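PDB 4B7C: probable oxidoreductase from Pseudomonas aeruginosa, which probably catalyses an NADP-dependent oxidation or reduction as a member of the medium-chain dehydrogenase/reductase family. Local coordinates for residues E192-D197 against K302-E307; G167-L172 against K292-W297; M58-A61 against P66-G69; R55-M58 against S63-P66. All blocks are in the same frame, centred on the assembly; numbering follows the deposited sequence.

Contact 1 (E192-D197 against K302-E307)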
loop_
_atom_site.group_PDB
_atom_site.type_symbol
_atom_site.label_atom_id
_atom_site.label_comp_id
_atom_site.label_asym_id
_atom_site.label_seq_id
_atom_site.Cartn_x
_atom_site.Cartn_y
_atom_site.Cartn_z
ATOM N N GLU B 192 22.734 -21.953 -2.627
ATOM C CA GLU B 192 24.076 -22.532 -2.430
ATOM C C GLU B 192 25.203 -21.498 -2.403
ATOM O O GLU B 192 26.165 -21.652 -1.656
ATOM C CB GLU B 192 24.374 -23.610 -3.484
ATOM C CG GLU B 192 23.533 -24.866 -3.310
ATOM C CD GLU B 192 23.797 -25.944 -4.340
ATOM O OE1 GLU B 192 24.836 -25.872 -5.035
ATOM O OE2 GLU B 192 22.964 -26.874 -4.428
ATOM N N GLU B 193 25.084 -20.454 -3.217
ATOM C CA GLU B 193 26.130 -19.419 -3.300
ATOM C C GLU B 193 25.849 -18.193 -2.431
ATOM O O GLU B 193 26.740 -17.706 -1.741
ATOM C CB GLU B 193 26.351 -18.971 -4.750
ATOM C CG GLU B 193 26.717 -20.093 -5.708
ATOM C CD GLU B 193 27.901 -20.917 -5.226
ATOM O OE1 GLU B 193 28.930 -20.322 -4.843
ATOM O OE2 GLU B 193 27.795 -22.161 -5.214
ATOM N N LEU B 194 24.617 -17.690 -2.469
ATOM C CA LEU B 194 24.279 -16.447 -1.747
ATOM C C LEU B 194 23.764 -16.660 -0.329
ATOM O O LEU B 194 23.647 -15.707 0.447
ATOM C CB LEU B 194 23.270 -15.610 -2.537
ATOM C CG LEU B 194 23.698 -15.153 -3.927
ATOM C CD1 LEU B 194 22.649 -14.235 -4.538
ATOM C CD2 LEU B 194 25.057 -14.468 -3.881
ATOM N N GLY B 195 23.457 -17.904 0.016
ATOM C CA GLY B 195 23.048 -18.241 1.387
ATOM C C GLY B 195 21.584 -17.971 1.706
ATOM O O GLY B 195 21.212 -17.863 2.870
ATOM N N PHE B 196 20.754 -17.843 0.677
ATOM C CA PHE B 196 19.302 -17.747 0.884
ATOM C C PHE B 196 18.856 -19.028 1.598
ATOM O O PHE B 196 19.376 -20.113 1.305
ATOM C CB PHE B 196 18.542 -17.634 -0.439
ATOM C CG PHE B 196 18.495 -16.240 -1.033
ATOM C CD1 PHE B 196 19.637 -15.464 -1.153
ATOM C CD2 PHE B 196 17.294 -15.722 -1.519
ATOM C CE1 PHE B 196 19.581 -14.197 -1.719
ATOM C CE2 PHE B 196 17.238 -14.460 -2.092
ATOM C CZ PHE B 196 18.383 -13.696 -2.191
ATOM N N ASP B 197 17.904 -18.901 2.520
ATOM C CA ASP B 197 17.380 -20.057 3.256
ATOM C C ASP B 197 16.566 -20.942 2.346
ATOM O O ASP B 197 16.503 -22.157 2.523
ATOM C CB ASP B 197 16.522 -19.616 4.433
ATOM C CG ASP B 197 17.333 -18.959 5.509
ATOM O OD1 ASP B 197 18.024 -19.689 6.241
ATOM O OD2 ASP B 197 17.292 -17.717 5.616
ATOM N N LYS B 302 30.968 -11.098 3.644
ATOM C CA LYS B 302 29.608 -11.301 4.153
ATOM C C LYS B 302 28.571 -11.113 3.055
ATOM O O LYS B 302 27.466 -11.626 3.142
ATOM C CB LYS B 302 29.301 -10.344 5.296
ATOM C CG LYS B 302 30.023 -10.666 6.591
ATOM C CD LYS B 302 29.668 -9.679 7.691
ATOM C CE LYS B 302 30.419 -9.984 8.973
ATOM N NZ LYS B 302 30.333 -8.824 9.899
ATOM N N LEU B 303 28.949 -10.390 2.012
ATOM C CA LEU B 303 28.080 -10.144 0.869
ATOM C C LEU B 303 28.868 -10.287 -0.441
ATOM O O LEU B 303 30.003 -9.844 -0.524
ATOM C CB LEU B 303 27.482 -8.736 0.973
ATOM C CG LEU B 303 26.291 -8.414 0.070
ATOM C CD1 LEU B 303 25.341 -7.480 0.814
ATOM C CD2 LEU B 303 26.762 -7.804 -1.241
ATOM N N GLN B 304 28.243 -10.896 -1.446
ATOM C CA GLN B 304 28.852 -11.119 -2.770
ATOM C C GLN B 304 28.164 -10.334 -3.866
ATOM O O GLN B 304 26.947 -10.195 -3.833
ATOM C CB GLN B 304 28.742 -12.597 -3.169
ATOM C CG GLN B 304 29.619 -13.551 -2.387
ATOM C CD GLN B 304 29.301 -14.996 -2.699
ATOM O OE1 GLN B 304 29.217 -15.810 -1.797
ATOM N NE2 GLN B 304 29.112 -15.313 -3.973
ATOM N N SER B 305 28.934 -9.901 -4.869
ATOM C CA SER B 305 28.396 -9.190 -6.017
ATOM C C SER B 305 28.874 -9.771 -7.343
ATOM O O SER B 305 30.071 -9.866 -7.600
ATOM C CB SER B 305 28.780 -7.710 -5.955
ATOM O OG SER B 305 28.131 -6.974 -6.984
ATOM N N ARG B 306 27.927 -10.100 -8.213
ATOM C CA ARG B 306 28.268 -10.594 -9.560
ATOM C C ARG B 306 27.863 -9.604 -10.646
ATOM O O ARG B 306 26.722 -9.142 -10.702
ATOM C CB ARG B 306 27.697 -11.992 -9.908
ATOM C CG ARG B 306 26.195 -12.148 -9.776
ATOM C CD ARG B 306 25.775 -13.611 -9.932
ATOM N NE ARG B 306 26.428 -14.294 -11.061
ATOM C CZ ARG B 306 25.929 -15.363 -11.670
ATOM N NH1 ARG B 306 24.768 -15.872 -11.278
ATOM N NH2 ARG B 306 26.590 -15.910 -12.689
ATOM N N GLU B 307 28.803 -9.330 -11.542
ATOM C CA GLU B 307 28.530 -8.517 -12.716
ATOM C C GLU B 307 28.696 -9.329 -13.997
ATOM O O GLU B 307 29.637 -10.106 -14.146
ATOM C CB GLU B 307 29.435 -7.291 -12.762
ATOM C CG GLU B 307 29.235 -6.330 -11.595
ATOM C CD GLU B 307 29.987 -6.746 -10.343
ATOM O OE1 GLU B 307 31.041 -7.393 -10.477
ATOM O OE2 GLU B 307 29.521 -6.440 -9.227
#
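The side-chain amide of Gln304 turns one of its faces to Leu194, whose CD2 methyl stands over it. Glu193 O lies off the same side of the amide plane, nearer the outer end of the group, 3.8 Å from Gln304 CD. In the model Glu193 O sits 3.1 Å from Gln304 OE1, an unlikely meeting of two oxygens; the amide is probably turned over, and with nitrogen in that place a hydrogen bond to the carbonyl becomes possible. Extension of the Gln304 chain beyond CG (chi2 172°) carries the amide across to the 192-197 backbone. The same leucine methyl also lies beside the root of the glutamine side chain, with Gln304 CB 4.2 Å from Leu194 CD2. Gly195, with positive phi (82°), turns the chain away after helix 184-193. Leu194 is buried, whereas Glu193 and Gln304 lie at the surface. Leu194 also packs on Ser164 and Gln168 of helix 161-172; Gln168 accepts a hydrogen bond from Gln304 N, and Arg171 of the same helix donates to Lys302 O. The contact thus joins the end of helix 184-193 to the loop between helix 287-299 and strand 307-311.

Contact 2 (G167-L172 against K292-W297)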
loop_
_atom_site.group_PDB
_atom_site.type_symbol
_atom_site.label_atom_id
_atom_site.label_comp_id
_atom_site.label_asym_id
_atom_site.label_seq_id
_atom_site.Cartn_x
_atom_site.Cartn_y
_atom_site.Cartn_z
ATOM N N GLY B 167 18.472 -9.790 -0.509
ATOM C CA GLY B 167 18.396 -11.066 0.213
ATOM C C GLY B 167 19.591 -11.325 1.116
ATOM O O GLY B 167 19.446 -11.833 2.221
ATOM N N GLN B 168 20.768 -10.937 0.651
ATOM C CA GLN B 168 21.993 -11.104 1.434
ATOM C C GLN B 168 22.020 -10.166 2.625
ATOM O O GLN B 168 22.415 -10.544 3.733
ATOM C CB GLN B 168 23.233 -10.890 0.559
ATOM C CG GLN B 168 23.410 -11.953 -0.517
ATOM C CD GLN B 168 24.641 -11.723 -1.380
ATOM O OE1 GLN B 168 25.752 -12.027 -0.968
ATOM N NE2 GLN B 168 24.444 -11.200 -2.586
ATOM N N ILE B 169 21.579 -8.932 2.411
ATOM C CA ILE B 169 21.462 -7.983 3.522
ATOM C C ILE B 169 20.498 -8.532 4.573
ATOM O O ILE B 169 20.773 -8.492 5.772
ATOM C CB ILE B 169 20.994 -6.589 3.055
ATOM C CG1 ILE B 169 22.043 -5.949 2.137
ATOM C CG2 ILE B 169 20.785 -5.674 4.259
ATOM C CD1 ILE B 169 21.592 -4.655 1.492
ATOM N N ALA B 170 19.361 -9.043 4.111
ATOM C CA ALA B 170 18.346 -9.618 5.000
ATOM C C ALA B 170 18.912 -10.773 5.838
ATOM O O ALA B 170 18.636 -10.874 7.037
ATOM C CB ALA B 170 17.155 -10.094 4.185
ATOM N N ARG B 171 19.723 -11.619 5.203
ATOM C CA ARG B 171 20.412 -12.720 5.912
ATOM C C ARG B 171 21.284 -12.163 7.025
ATOM O O ARG B 171 21.265 -12.652 8.153
ATOM C CB ARG B 171 21.263 -13.570 4.946
ATOM C CG ARG B 171 22.147 -14.618 5.643
ATOM C CD ARG B 171 22.955 -15.499 4.685
ATOM N NE ARG B 171 23.591 -14.732 3.615
ATOM C CZ ARG B 171 24.709 -14.019 3.746
ATOM N NH1 ARG B 171 25.357 -13.964 4.909
ATOM N NH2 ARG B 171 25.188 -13.355 2.699
ATOM N N LEU B 172 22.029 -11.108 6.710
ATOM C CA LEU B 172 22.913 -10.464 7.687
ATOM C C LEU B 172 22.169 -9.862 8.875
ATOM O O LEU B 172 22.747 -9.692 9.944
ATOM C CB LEU B 172 23.756 -9.375 7.024
ATOM C CG LEU B 172 24.787 -9.886 6.023
ATOM C CD1 LEU B 172 25.473 -8.715 5.326
ATOM C CD2 LEU B 172 25.792 -10.768 6.752
ATOM N N LYS B 292 29.663 2.991 2.387
ATOM C CA LYS B 292 30.701 2.621 3.355
ATOM C C LYS B 292 30.368 1.276 4.001
ATOM O O LYS B 292 31.229 0.414 4.103
ATOM C CB LYS B 292 30.870 3.707 4.427
ATOM C CG LYS B 292 32.018 3.469 5.405
ATOM C CD LYS B 292 32.018 4.498 6.535
ATOM C CE LYS B 292 32.940 4.088 7.679
ATOM N NZ LYS B 292 32.702 4.877 8.919
ATOM N N GLU B 293 29.129 1.107 4.451
ATOM C CA GLU B 293 28.732 -0.146 5.087
ATOM C C GLU B 293 28.754 -1.307 4.091
ATOM O O GLU B 293 29.269 -2.375 4.398
ATOM C CB GLU B 293 27.364 -0.064 5.753
ATOM C CG GLU B 293 26.995 -1.371 6.441
ATOM C CD GLU B 293 25.914 -1.226 7.491
ATOM O OE1 GLU B 293 24.839 -0.687 7.173
ATOM O OE2 GLU B 293 26.125 -1.696 8.626
ATOM N N MET B 294 28.209 -1.077 2.901
ATOM C CA MET B 294 28.209 -2.089 1.835
ATOM C C MET B 294 29.635 -2.549 1.509
ATOM O O MET B 294 29.890 -3.736 1.362
ATOM C CB MET B 294 27.543 -1.548 0.566
ATOM C CG MET B 294 27.477 -2.542 -0.590
ATOM S SD MET B 294 26.354 -3.937 -0.257
ATOM C CE MET B 294 24.840 -2.996 -0.044
ATOM N N ALA B 295 30.551 -1.596 1.403
ATOM C CA ALA B 295 31.968 -1.886 1.119
ATOM C C ALA B 295 32.594 -2.821 2.163
ATOM O O ALA B 295 33.356 -3.716 1.816
ATOM C CB ALA B 295 32.780 -0.593 1.013
ATOM N N THR B 296 32.275 -2.617 3.435
ATOM C CA THR B 296 32.812 -3.474 4.500
ATOM C C THR B 296 32.208 -4.889 4.433
ATOM O O THR B 296 32.903 -5.878 4.651
ATOM C CB THR B 296 32.608 -2.873 5.904
ATOM O OG1 THR B 296 31.219 -2.883 6.240
ATOM C CG2 THR B 296 33.121 -1.447 5.948
ATOM N N TRP B 297 30.920 -4.984 4.129
ATOM C CA TRP B 297 30.275 -6.295 3.970
ATOM C C TRP B 297 30.929 -7.066 2.859
ATOM O O TRP B 297 31.205 -8.259 2.991
ATOM C CB TRP B 297 28.778 -6.163 3.687
ATOM C CG TRP B 297 27.930 -5.819 4.899
ATOM C CD1 TRP B 297 28.192 -6.094 6.240
ATOM C CD2 TRP B 297 26.628 -5.155 4.904
ATOM N NE1 TRP B 297 27.183 -5.641 7.051
ATOM C CE2 TRP B 297 26.211 -5.075 6.315
ATOM C CE3 TRP B 297 25.802 -4.627 3.918
ATOM C CZ2 TRP B 297 25.022 -4.486 6.697
ATOM C CZ3 TRP B 297 24.603 -4.040 4.323
ATOM C CH2 TRP B 297 24.222 -3.972 5.676
#
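Trp297, the residue that meets both Ile169 and Leu172, is anchored at its backbone by Glu293 O, a carbonyl oxygen gripped twice. Trp297 N donates the helical bond to Glu293 O at 3.1 Å, and the Thr296 hydroxyl adds a shorter one, with OG1 2.7 Å from Glu293 O and tilted 19° from the carbonyl plane. The threonine side chain bends back to its own helix to make it.

The indole is sandwiched. Leu172 CD1 sits squarely over the five-membered ring of Trp297, 3.7 Å from its centroid and 4° off the ring normal, a CH-pi contact over the ring face. Glu293 CG packs on the opposite face, toward the rim, from one turn earlier in the same helix. Farther along, Ile169 reaches the six-membered ring obliquely, with its CG1 3.9 Å from Trp297 CZ3 and its CG2 close to CH2.

Met294 completes the apolar patch. Its CG is anti to the backbone N, and bends at the next two torsions bring CE to within 4.0 Å of Ile169 CD1.

The two helix segments are nearly perpendicular, at 82°, and their axes stay 12.6 Å apart, a spacing bridged by Trp297 and Met294 from one helix and Ile169 and Leu172 from the other. Leu141 and Leu142 of helix 132-145 also pack on Ile169, while Met135 of that helix touches Met294. Helix 161-172 flanks the parallel Rossmann sheet, where Ala170 lies on Val177 of strand 176-181, and through this contact helix 287-299 packs on helix 161-172.

Contact 3 (M58-A61 against P66-G69)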
loop_
_atom_site.group_PDB
_atom_site.type_symbol
_atom_site.label_atom_id
_atom_site.label_comp_id
_atom_site.label_asym_id
_atom_site.label_seq_id
_atom_site.Cartn_x
_atom_site.Cartn_y
_atom_site.Cartn_z
ATOM N N MET B 58 11.816 4.596 -21.763
ATOM C CA MET B 58 11.497 4.693 -23.187
ATOM C C MET B 58 10.018 4.991 -23.465
ATOM O O MET B 58 9.671 5.498 -24.536
ATOM C CB MET B 58 11.888 3.396 -23.903
ATOM C CG MET B 58 13.384 3.259 -24.122
ATOM S SD MET B 58 13.812 1.719 -25.000
ATOM C CE MET B 58 13.833 0.539 -23.660
ATOM N N ASN B 59 9.160 4.636 -22.515
ATOM C CA ASN B 59 7.717 4.854 -22.641
ATOM C C ASN B 59 7.299 6.303 -22.401
ATOM O O ASN B 59 7.862 6.985 -21.534
ATOM C CB ASN B 59 6.963 3.928 -21.668
ATOM C CG ASN B 59 6.896 2.497 -22.142
ATOM O OD1 ASN B 59 7.048 2.201 -23.324
ATOM N ND2 ASN B 59 6.655 1.592 -21.215
ATOM N N ASP B 60 6.277 6.732 -23.147
ATOM C CA ASP B 60 5.704 8.074 -23.043
ATOM C C ASP B 60 4.564 8.015 -22.035
ATOM O O ASP B 60 3.417 7.636 -22.315
ATOM C CB ASP B 60 5.275 8.640 -24.406
ATOM C CG ASP B 60 5.330 10.171 -24.447
ATOM O OD1 ASP B 60 5.714 10.812 -23.440
ATOM O OD2 ASP B 60 4.987 10.736 -25.499
ATOM N N ALA B 61 4.925 8.365 -20.818
ATOM C CA ALA B 61 4.113 8.058 -19.675
ATOM C C ALA B 61 4.746 8.822 -18.547
ATOM O O ALA B 61 5.962 8.901 -18.463
ATOM C CB ALA B 61 4.128 6.563 -19.387
ATOM N N PRO B 66 11.407 11.980 -16.171
ATOM C CA PRO B 66 10.783 12.179 -17.480
ATOM C C PRO B 66 11.212 11.135 -18.516
ATOM O O PRO B 66 12.345 10.663 -18.483
ATOM C CB PRO B 66 11.267 13.575 -17.894
ATOM C CG PRO B 66 11.647 14.252 -16.629
ATOM C CD PRO B 66 12.170 13.167 -15.738
ATOM N N PRO B 67 10.312 10.789 -19.454
ATOM C CA PRO B 67 10.714 9.867 -20.513
ATOM C C PRO B 67 11.875 10.414 -21.332
ATOM O O PRO B 67 12.047 11.623 -21.442
ATOM C CB PRO B 67 9.468 9.747 -21.399
ATOM C CG PRO B 67 8.367 10.468 -20.713
ATOM C CD PRO B 67 8.953 11.328 -19.643
ATOM N N VAL B 68 12.653 9.512 -21.914
ATOM C CA VAL B 68 13.669 9.916 -22.885
ATOM C C VAL B 68 12.970 10.484 -24.121
ATOM O O VAL B 68 12.029 9.887 -24.636
ATOM C CB VAL B 68 14.570 8.732 -23.274
ATOM C CG1 VAL B 68 15.489 9.121 -24.427
ATOM C CG2 VAL B 68 15.359 8.258 -22.060
ATOM N N GLY B 69 13.409 11.648 -24.573
ATOM C CA GLY B 69 12.808 12.304 -25.741
ATOM C C GLY B 69 13.219 11.610 -27.019
ATOM O O GLY B 69 14.289 11.001 -27.085
#
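The loop that leads from helix 53-58 to strand 77-85, in the GroES-like N-terminal domain, folds back on itself here so that the ring of Pro67 rests against the backbone of Asn59 to Ala61. Residues 66-69 run in an extended, polyproline-II-like conformation, with Pro67 at phi/psi -60/153°, and this course presents the pyrrolidine ring to the other limb of the loop.

Two carbonyl oxygens receive the ring. Asn59 O approaches Pro67 CB at 3.2 Å and also lies 3.6 Å from Pro67 CG, a close fit of oxygen against the ring methylenes. The CB of Asn59 leaves the backbone away from Pro67, and its OD1 accepts instead from Arg55 NH1. Asp60 adds its carboxylate: with CG anti to the backbone N (chi1 -152°), the side chain crosses obliquely to the ring, and Asp60 OD1 comes within 3.8 Å of Pro67 CG.

The limbs are also tied from outside. Arg16 NH2 is hydrogen-bonded to both Met58 O and Val68 O, bridging the two segments from a single guanidinium nitrogen, and the Arg16 side chain touches Asp60 and Pro67 as well. Leu13 of strand 7-13 lies against Met58 and Val68, which form the buried end of an otherwise surface-exposed turn of chain.

Across the segments, then, the meeting is van der Waals packing of a proline ring on oxygens rather than an exchange of hydrogen bonds. At its far end, Ala61 O lies 3.6 Å from Pro67 CG and 4.0 Å from Pro67 CD.

Contact 4 (R55-M58 against S63-P66)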
loop_
_atom_site.group_PDB
_atom_site.type_symbol
_atom_site.label_atom_id
_atom_site.label_comp_id
_atom_site.label_asym_id
_atom_site.label_seq_id
_atom_site.Cartn_x
_atom_site.Cartn_y
_atom_site.Cartn_z
ATOM N N ARG B 55 13.275 0.259 -19.852
ATOM C CA ARG B 55 12.027 0.050 -20.596
ATOM C C ARG B 55 10.986 1.150 -20.269
ATOM O O ARG B 55 10.346 1.743 -21.165
ATOM C CB ARG B 55 11.520 -1.376 -20.334
ATOM C CG ARG B 55 10.605 -1.940 -21.427
ATOM C CD ARG B 55 10.920 -1.648 -22.849
ATOM N NE ARG B 55 9.719 -1.748 -23.675
ATOM C CZ ARG B 55 8.816 -0.793 -23.900
ATOM N NH1 ARG B 55 8.930 0.420 -23.371
ATOM N NH2 ARG B 55 7.772 -1.069 -24.683
ATOM N N GLY B 56 10.876 1.484 -18.989
ATOM C CA GLY B 56 9.997 2.564 -18.558
ATOM C C GLY B 56 10.444 3.913 -19.087
ATOM O O GLY B 56 9.616 4.761 -19.441
ATOM N N TRP B 57 11.754 4.132 -19.120
ATOM C CA TRP B 57 12.312 5.424 -19.574
ATOM C C TRP B 57 12.029 5.678 -21.019
ATOM O O TRP B 57 12.033 6.834 -21.466
ATOM C CB TRP B 57 13.821 5.491 -19.361
ATOM C CG TRP B 57 14.263 5.248 -17.952
ATOM C CD1 TRP B 57 13.514 5.382 -16.790
ATOM C CD2 TRP B 57 15.605 4.864 -17.496
ATOM N NE1 TRP B 57 14.265 5.076 -15.694
ATOM C CE2 TRP B 57 15.528 4.760 -16.044
ATOM C CE3 TRP B 57 16.806 4.588 -18.124
ATOM C CZ2 TRP B 57 16.622 4.392 -15.271
ATOM C CZ3 TRP B 57 17.905 4.217 -17.345
ATOM C CH2 TRP B 57 17.816 4.114 -15.953
ATOM N N MET B 58 11.816 4.596 -21.763
ATOM C CA MET B 58 11.497 4.693 -23.187
ATOM C C MET B 58 10.018 4.991 -23.465
ATOM O O MET B 58 9.671 5.498 -24.536
ATOM C CB MET B 58 11.888 3.396 -23.903
ATOM C CG MET B 58 13.384 3.259 -24.122
ATOM S SD MET B 58 13.812 1.719 -25.000
ATOM C CE MET B 58 13.833 0.539 -23.660
ATOM N N SER B 63 6.213 9.516 -15.074
ATOM C CA SER B 63 6.927 8.667 -14.123
ATOM C C SER B 63 7.743 9.519 -13.150
ATOM O O SER B 63 7.585 10.743 -13.120
ATOM C CB SER B 63 7.836 7.718 -14.893
ATOM O OG SER B 63 8.301 6.679 -14.085
ATOM N N TYR B 64 8.591 8.873 -12.340
ATOM C CA TYR B 64 9.419 9.588 -11.354
ATOM C C TYR B 64 10.559 10.322 -12.040
ATOM O O TYR B 64 11.128 11.261 -11.478
ATOM C CB TYR B 64 9.949 8.667 -10.226
ATOM C CG TYR B 64 10.799 7.502 -10.685
ATOM C CD1 TYR B 64 10.214 6.286 -11.030
ATOM C CD2 TYR B 64 12.189 7.614 -10.777
ATOM C CE1 TYR B 64 10.990 5.219 -11.463
ATOM C CE2 TYR B 64 12.974 6.555 -11.211
ATOM C CZ TYR B 64 12.370 5.355 -11.557
ATOM O OH TYR B 64 13.140 4.294 -11.987
ATOM N N ILE B 65 10.894 9.885 -13.254
ATOM C CA ILE B 65 11.781 10.666 -14.130
ATOM C C ILE B 65 11.200 10.814 -15.536
ATOM O O ILE B 65 10.565 9.894 -16.050
ATOM C CB ILE B 65 13.195 10.075 -14.173
ATOM C CG1 ILE B 65 13.118 8.563 -14.327
ATOM C CG2 ILE B 65 13.919 10.432 -12.879
ATOM C CD1 ILE B 65 14.481 7.913 -14.421
ATOM N N PRO B 66 11.407 11.980 -16.171
ATOM C CA PRO B 66 10.783 12.179 -17.480
ATOM C C PRO B 66 11.212 11.135 -18.516
ATOM O O PRO B 66 12.345 10.663 -18.483
ATOM C CB PRO B 66 11.267 13.575 -17.894
ATOM C CG PRO B 66 11.647 14.252 -16.629
ATOM C CD PRO B 66 12.170 13.167 -15.738
#
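Apolar packing of Ile65 on the indole of Trp57 carries this contact. The CD1 methyl of Ile65 approaches the pyrrole part of the ring obliquely, 3.6 Å from Trp57 CD1 and 3.7 Å from Trp57 CE2. Its modelled distance to Trp57 NE1, 3.1 Å, is very short for a carbon and nitrogen, so the exact placing of the methyl is doubtful. Ile65 CG1 follows behind, 3.9 Å from Trp57 NE1. A chi1 of 45° sets this branch between the backbone N and the carbonyl carbon, while the extended chi2 (178°) drives CD1 forward to the tryptophan.

The polar approach is looser. The phenol oxygen of Tyr64 reaches the edge of the indole, near its plane, where Tyr64 OH is 4.0 Å from Trp57 NE1, too far for a hydrogen bond. Trp57 has a further neighbour in Arg75, which makes a cation-pi contact with the ring and hydrogen-bonds through NH2 to Pro66 O. The same arginine therefore touches both sides of the contact.

Of the backbone bonds, the one from Met58 N to Arg55 O within the helical segment, at 3.3 Å, is weak.

Packing on the second subunit adds to the setting, for Ser63 and Tyr64 both meet Val270 of that chain. The arrangement is an aromatic side chain at the end of a short helix, covered by the loop that follows it, within the GroES-like N-terminal domain of a medium-chain dehydrogenase/reductase.

The four contacts form two groups on opposite sides of the chain's centre. Contacts 3 and 4 come first in sequence, their centres 5 Å apart; they share Met58 and Pro66, and Val68 N to Trp57 O, at 2.8 Å, probably hydrogen-bonds one to the other. Both lie in helix 53-58 and the loop that follows it, in the GroES-like domain. Contacts 1 and 2, with centres 10 Å apart, interleave along the chain and meet through Gln168 and Arg171 of helix 161-172. The centres of contacts 2 and 4 are 29 Å apart. One group thus lies in the loop that reaches the second subunit at Ser63 and Tyr64, the other among helices beside the Rossmann sheet, the probable cofactor-binding fold.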